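Long-range contact in Lmo0812 protein (Listeria monocytogenes serovar 1/2a, PDB 4YF1), which probably acts as an HD-domain pyrophosphohydrolase, possibly removing the 3'-diphosphate from the alarmone guanosine-3',5'-bis(diphosphate): residues A[118-129]-A[173-184]. Residues are numbered along the deposited sequence; the frame is centred on the assembly and turned at random. Where two conformers were deposited one is given.
Sequences VADKLDNLTSVK and FFDEYARLVKWI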
loop_
_atom_site.group_PDB
_atom_site.type_symbol
_atom_site.label_atom_id
_atom_site.label_comp_id
_atom_site.label_asym_id
_atom_site.label_seq_id
_atom_site.Cartn_x
_atom_site.Cartn_y
_atom_site.Cartn_z
ATOM N N VAL A 118 12.375 -10.549 4.428
ATOM C CA VAL A 118 13.379 -10.675 3.358
ATOM C C VAL A 118 13.164 -9.637 2.232
ATOM O O VAL A 118 14.134 -9.025 1.776
ATOM C CB VAL A 118 13.485 -12.093 2.823
ATOM C CG1 VAL A 118 14.502 -12.206 1.732
ATOM C CG2 VAL A 118 13.778 -13.102 3.928
ATOM N N ALA A 119 11.914 -9.388 1.839
ATOM C CA ALA A 119 11.625 -8.398 0.808
ATOM C C ALA A 119 12.102 -7.004 1.218
ATOM O O ALA A 119 12.668 -6.262 0.414
ATOM C CB ALA A 119 10.148 -8.376 0.478
ATOM N N ASP A 120 11.856 -6.659 2.471
ATOM C CA ASP A 120 12.300 -5.382 3.017
ATOM C C ASP A 120 13.840 -5.288 2.936
ATOM O O ASP A 120 14.380 -4.278 2.489
ATOM C CB ASP A 120 11.859 -5.274 4.472
ATOM C CG ASP A 120 12.413 -4.011 5.169
ATOM O OD1 ASP A 120 12.152 -2.898 4.682
ATOM O OD2 ASP A 120 13.062 -4.147 6.214
ATOM N N LYS A 121 14.530 -6.343 3.346
ATOM C CA LYS A 121 16.033 -6.342 3.302
ATOM C C LYS A 121 16.589 -6.356 1.910
ATOM O O LYS A 121 17.646 -5.806 1.654
ATOM C CB LYS A 121 16.620 -7.526 4.059
ATOM C CG LYS A 121 16.842 -7.226 5.505
ATOM C CD LYS A 121 15.569 -6.927 6.216
ATOM C CE LYS A 121 15.803 -5.848 7.237
ATOM N NZ LYS A 121 14.610 -5.824 8.137
ATOM N N LEU A 122 15.903 -7.060 1.027
ATOM C CA LEU A 122 16.322 -7.125 -0.370
ATOM C C LEU A 122 16.313 -5.763 -1.034
ATOM O O LEU A 122 17.299 -5.387 -1.667
ATOM C CB LEU A 122 15.435 -8.126 -1.161
ATOM C CG LEU A 122 15.689 -8.256 -2.667
ATOM C CD1 LEU A 122 17.128 -8.542 -3.038
ATOM C CD2 LEU A 122 14.775 -9.317 -3.303
ATOM N N ASP A 123 15.230 -5.003 -0.894
ATOM C CA ASP A 123 15.212 -3.689 -1.511
ATOM C C ASP A 123 16.315 -2.794 -0.894
ATOM O O ASP A 123 16.940 -2.025 -1.621
ATOM C CB ASP A 123 13.870 -2.998 -1.382
ATOM C CG ASP A 123 13.836 -1.673 -2.127
ATOM O OD1 ASP A 123 13.970 -1.657 -3.382
ATOM O OD2 ASP A 123 13.660 -0.643 -1.465
ATOM N N ASN A 124 16.509 -2.885 0.427
ATOM C CA ASN A 124 17.578 -2.107 1.119
ATOM C C ASN A 124 18.963 -2.435 0.554
ATOM O O ASN A 124 19.704 -1.527 0.201
ATOM C CB ASN A 124 17.581 -2.382 2.634
ATOM C CG ASN A 124 16.390 -1.778 3.366
ATOM O OD1 ASN A 124 15.633 -0.966 2.817
ATOM N ND2 ASN A 124 16.228 -2.165 4.641
ATOM N N LEU A 125 19.327 -3.719 0.499
ATOM C CA LEU A 125 20.641 -4.119 -0.053
ATOM C C LEU A 125 20.806 -3.809 -1.539
ATOM O O LEU A 125 21.931 -3.524 -2.004
ATOM C CB LEU A 125 21.013 -5.569 0.207
ATOM C CG LEU A 125 21.339 -5.994 1.616
ATOM C CD1 LEU A 125 22.058 -7.320 1.512
ATOM C CD2 LEU A 125 22.217 -4.967 2.333
ATOM N N THR A 126 19.708 -3.853 -2.290
ATOM C CA THR A 126 19.762 -3.456 -3.690
ATOM C C THR A 126 20.290 -2.007 -3.765
ATOM O O THR A 126 21.166 -1.710 -4.587
ATOM C CB THR A 126 18.399 -3.587 -4.348
ATOM O OG1 THR A 126 18.045 -4.981 -4.356
ATOM C CG2 THR A 126 18.420 -3.055 -5.771
ATOM N N SER A 127 19.793 -1.131 -2.893
ATOM C CA SER A 127 20.262 0.266 -2.883
ATOM C C SER A 127 21.707 0.374 -2.404
ATOM O O SER A 127 22.450 1.246 -2.875
ATOM C CB SER A 127 19.347 1.146 -2.030
ATOM O OG SER A 127 18.026 1.099 -2.568
ATOM N N VAL A 128 22.100 -0.495 -1.472
ATOM C CA VAL A 128 23.470 -0.522 -0.985
ATOM C C VAL A 128 24.414 -0.929 -2.124
ATOM O O VAL A 128 25.401 -0.239 -2.368
ATOM C CB VAL A 128 23.662 -1.468 0.226
ATOM C CG1 VAL A 128 25.139 -1.593 0.573
ATOM C CG2 VAL A 128 22.865 -0.978 1.434
ATOM N N LYS A 129 24.111 -2.027 -2.824
ATOM C CA LYS A 129 24.966 -2.490 -3.946
ATOM C C LYS A 129 25.173 -1.382 -4.991
ATOM O O LYS A 129 26.291 -1.179 -5.505
ATOM C CB LYS A 129 24.378 -3.736 -4.620
ATOM C CG LYS A 129 25.152 -4.206 -5.857
ATOM C CD LYS A 129 24.404 -5.316 -6.577
ATOM C CE LYS A 129 25.048 -5.677 -7.912
ATOM N NZ LYS A 129 26.410 -6.238 -7.733
ATOM N N PHE A 173 12.903 -14.769 -4.870
ATOM C CA PHE A 173 13.596 -13.572 -4.388
ATOM C C PHE A 173 14.500 -13.824 -3.184
ATOM O O PHE A 173 15.409 -13.019 -2.947
ATOM C CB PHE A 173 12.673 -12.350 -4.184
ATOM C CG PHE A 173 11.807 -12.388 -2.943
ATOM C CD1 PHE A 173 12.278 -11.909 -1.718
ATOM C CD2 PHE A 173 10.470 -12.825 -3.019
ATOM C CE1 PHE A 173 11.475 -11.872 -0.584
ATOM C CE2 PHE A 173 9.668 -12.795 -1.891
ATOM C CZ PHE A 173 10.151 -12.339 -0.667
ATOM N N PHE A 174 14.299 -14.934 -2.455
ATOM C CA PHE A 174 15.187 -15.267 -1.297
ATOM C C PHE A 174 16.625 -15.473 -1.813
ATOM O O PHE A 174 17.581 -15.033 -1.173
ATOM C CB PHE A 174 14.703 -16.523 -0.558
ATOM C CG PHE A 174 13.622 -16.279 0.464
ATOM C CD1 PHE A 174 12.667 -15.299 0.304
ATOM C CD2 PHE A 174 13.519 -17.124 1.575
ATOM C CE1 PHE A 174 11.679 -15.119 1.244
ATOM C CE2 PHE A 174 12.542 -16.926 2.536
ATOM C CZ PHE A 174 11.624 -15.932 2.369
ATOM N N ASP A 175 16.744 -16.116 -2.981
ATOM C CA ASP A 175 18.031 -16.368 -3.645
ATOM C C ASP A 175 18.707 -15.050 -4.067
ATOM O O ASP A 175 19.930 -14.930 -3.983
ATOM C CB ASP A 175 17.847 -17.288 -4.873
ATOM C CG ASP A 175 17.307 -18.680 -4.507
ATOM O OD1 ASP A 175 17.623 -19.167 -3.402
ATOM O OD2 ASP A 175 16.573 -19.289 -5.328
ATOM N N GLU A 176 17.912 -14.067 -4.495
ATOM C CA GLU A 176 18.442 -12.747 -4.893
ATOM C C GLU A 176 19.043 -12.069 -3.662
ATOM O O GLU A 176 20.104 -11.456 -3.734
ATOM C CB GLU A 176 17.405 -11.776 -5.452
ATOM C CG GLU A 176 16.758 -12.178 -6.739
ATOM C CD GLU A 176 15.641 -11.229 -7.128
ATOM O OE1 GLU A 176 15.897 -9.993 -7.174
ATOM O OE2 GLU A 176 14.526 -11.742 -7.410
ATOM N N TYR A 177 18.337 -12.153 -2.547
ATOM C CA TYR A 177 18.882 -11.580 -1.305
ATOM C C TYR A 177 20.172 -12.291 -0.896
ATOM O O TYR A 177 21.148 -11.609 -0.517
ATOM C CB TYR A 177 17.880 -11.621 -0.178
ATOM C CG TYR A 177 18.413 -11.109 1.131
ATOM C CD1 TYR A 177 18.647 -9.764 1.316
ATOM C CD2 TYR A 177 18.678 -11.969 2.181
ATOM C CE1 TYR A 177 19.117 -9.285 2.525
ATOM C CE2 TYR A 177 19.154 -11.498 3.406
ATOM C CZ TYR A 177 19.367 -10.155 3.557
ATOM O OH TYR A 177 19.821 -9.668 4.743
ATOM N N ALA A 178 20.187 -13.621 -0.943
ATOM C CA ALA A 178 21.408 -14.380 -0.603
ATOM C C ALA A 178 22.620 -13.935 -1.450
ATOM O O ALA A 178 23.710 -13.725 -0.889
ATOM C CB ALA A 178 21.192 -15.867 -0.736
ATOM N N ARG A 179 22.429 -13.791 -2.774
ATOM C CA ARG A 179 23.497 -13.351 -3.671
ATOM C C ARG A 179 24.001 -11.954 -3.305
ATOM O O ARG A 179 25.203 -11.711 -3.321
ATOM C CB ARG A 179 23.081 -13.403 -5.152
ATOM C CG ARG A 179 22.881 -14.805 -5.711
ATOM C CD ARG A 179 22.742 -14.806 -7.241
ATOM N NE ARG A 179 21.728 -13.870 -7.749
ATOM C CZ ARG A 179 20.431 -14.139 -7.922
ATOM N NH1 ARG A 179 19.918 -15.329 -7.618
ATOM N NH2 ARG A 179 19.626 -13.194 -8.387
ATOM N N LEU A 180 23.079 -11.038 -2.991
ATOM C CA LEU A 180 23.477 -9.701 -2.564
ATOM C C LEU A 180 24.303 -9.709 -1.278
ATOM O O LEU A 180 25.293 -8.951 -1.167
ATOM C CB LEU A 180 22.288 -8.760 -2.381
ATOM C CG LEU A 180 21.841 -7.987 -3.592
ATOM C CD1 LEU A 180 20.505 -7.340 -3.348
ATOM C CD2 LEU A 180 22.878 -6.934 -3.938
ATOM N N VAL A 181 23.898 -10.524 -0.295
ATOM C CA VAL A 181 24.657 -10.603 0.968
ATOM C C VAL A 181 26.074 -11.114 0.712
ATOM O O VAL A 181 27.055 -10.551 1.255
ATOM C CB VAL A 181 23.906 -11.440 2.023
ATOM C CG1 VAL A 181 24.758 -11.707 3.264
ATOM C CG2 VAL A 181 22.626 -10.717 2.407
ATOM N N LYS A 182 26.183 -12.147 -0.116
ATOM C CA LYS A 182 27.480 -12.731 -0.486
ATOM C C LYS A 182 28.363 -11.720 -1.231
ATOM O O LYS A 182 29.584 -11.654 -0.994
ATOM C CB LYS A 182 27.270 -13.985 -1.337
ATOM C CG LYS A 182 28.538 -14.772 -1.646
ATOM C CD LYS A 182 28.208 -16.102 -2.305
ATOM C CE LYS A 182 29.457 -16.927 -2.572
ATOM N NZ LYS A 182 29.130 -18.202 -3.274
ATOM N N TRP A 183 27.746 -10.916 -2.096
ATOM C CA TRP A 183 28.476 -9.895 -2.871
ATOM C C TRP A 183 28.969 -8.745 -1.988
ATOM O O TRP A 183 30.131 -8.348 -2.064
ATOM C CB TRP A 183 27.603 -9.299 -3.985
ATOM C CG TRP A 183 28.406 -8.456 -4.993
ATOM C CD1 TRP A 183 29.001 -8.906 -6.139
ATOM C CD2 TRP A 183 28.679 -7.044 -4.930
ATOM N NE1 TRP A 183 29.632 -7.870 -6.786
ATOM C CE2 TRP A 183 29.450 -6.716 -6.070
ATOM C CE3 TRP A 183 28.360 -6.029 -4.016
ATOM C CZ2 TRP A 183 29.915 -5.406 -6.322
ATOM C CZ3 TRP A 183 28.809 -4.715 -4.274
ATOM C CH2 TRP A 183 29.583 -4.423 -5.416
ATOM N N ILE A 184 28.080 -8.191 -1.180
ATOM C CA ILE A 184 28.432 -7.080 -0.324
ATOM C C ILE A 184 29.379 -7.464 0.836
ATOM O O ILE A 184 30.327 -6.738 1.097
ATOM C CB ILE A 184 27.178 -6.370 0.210
ATOM C CG1 ILE A 184 26.409 -5.741 -0.954
ATOM C CG2 ILE A 184 27.523 -5.314 1.267
ATOM C CD1 ILE A 184 25.040 -5.231 -0.586
#
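Leu122 fits as a knob among Phe173, Glu176, Tyr177 and Leu180 of the other helix. Its two methyls divide the work. CD1 meets Leu180 CD1 at 3.6 Å and lies near the backbone of Tyr177, while CD2 rests on Phe173 CB at 3.8 Å. With CG anti to the backbone N (chi1 177°), the branch swings across to the second helix.

Tyr177 returns the packing. Its ring enters a hole formed by Val118, Lys121, Leu122 and Leu125. Lys121 CB comes within 3.4 Å of Tyr177 CE1, and the two side chains run alongside each other in the same direction. Val181 CG2, from the same helix as Tyr177, lies over one face of the ring, off its centre. The OH of the buried Tyr177 is hydrogen-bonded to Asn154 ND2 on helix 147-160, which ties the ring to a third helix.

At the far end, Lys129 stretches along Leu180 and then bends at its last torsion (chi4 64°). This turn sets NZ over the face of Trp183, 3.6 Å from the centroid of the five-membered ring. The result is a cation-pi contact with the exposed Trp183. Lys129 CD and Leu180 CD2 pack tightly on the way. At the other end, Val118 CG2 sits over one face of the Phe174 ring in a CH-pi contact.

The axes of segments 118-129 and 173-184 come within 9.5 Å and cross at 42°. Leu125 and Leu180 also act as knobs, so the interlocking is mutual. Asp120 points away from this interface and is hydrogen-bonded to His35 and His87. The contact thus packs helix 172-184 against the back of the helix carrying Asp120, probably the last aspartate of an H...HD...D motif. This is knobs-into-holes packing within an all-helical HD-domain fold.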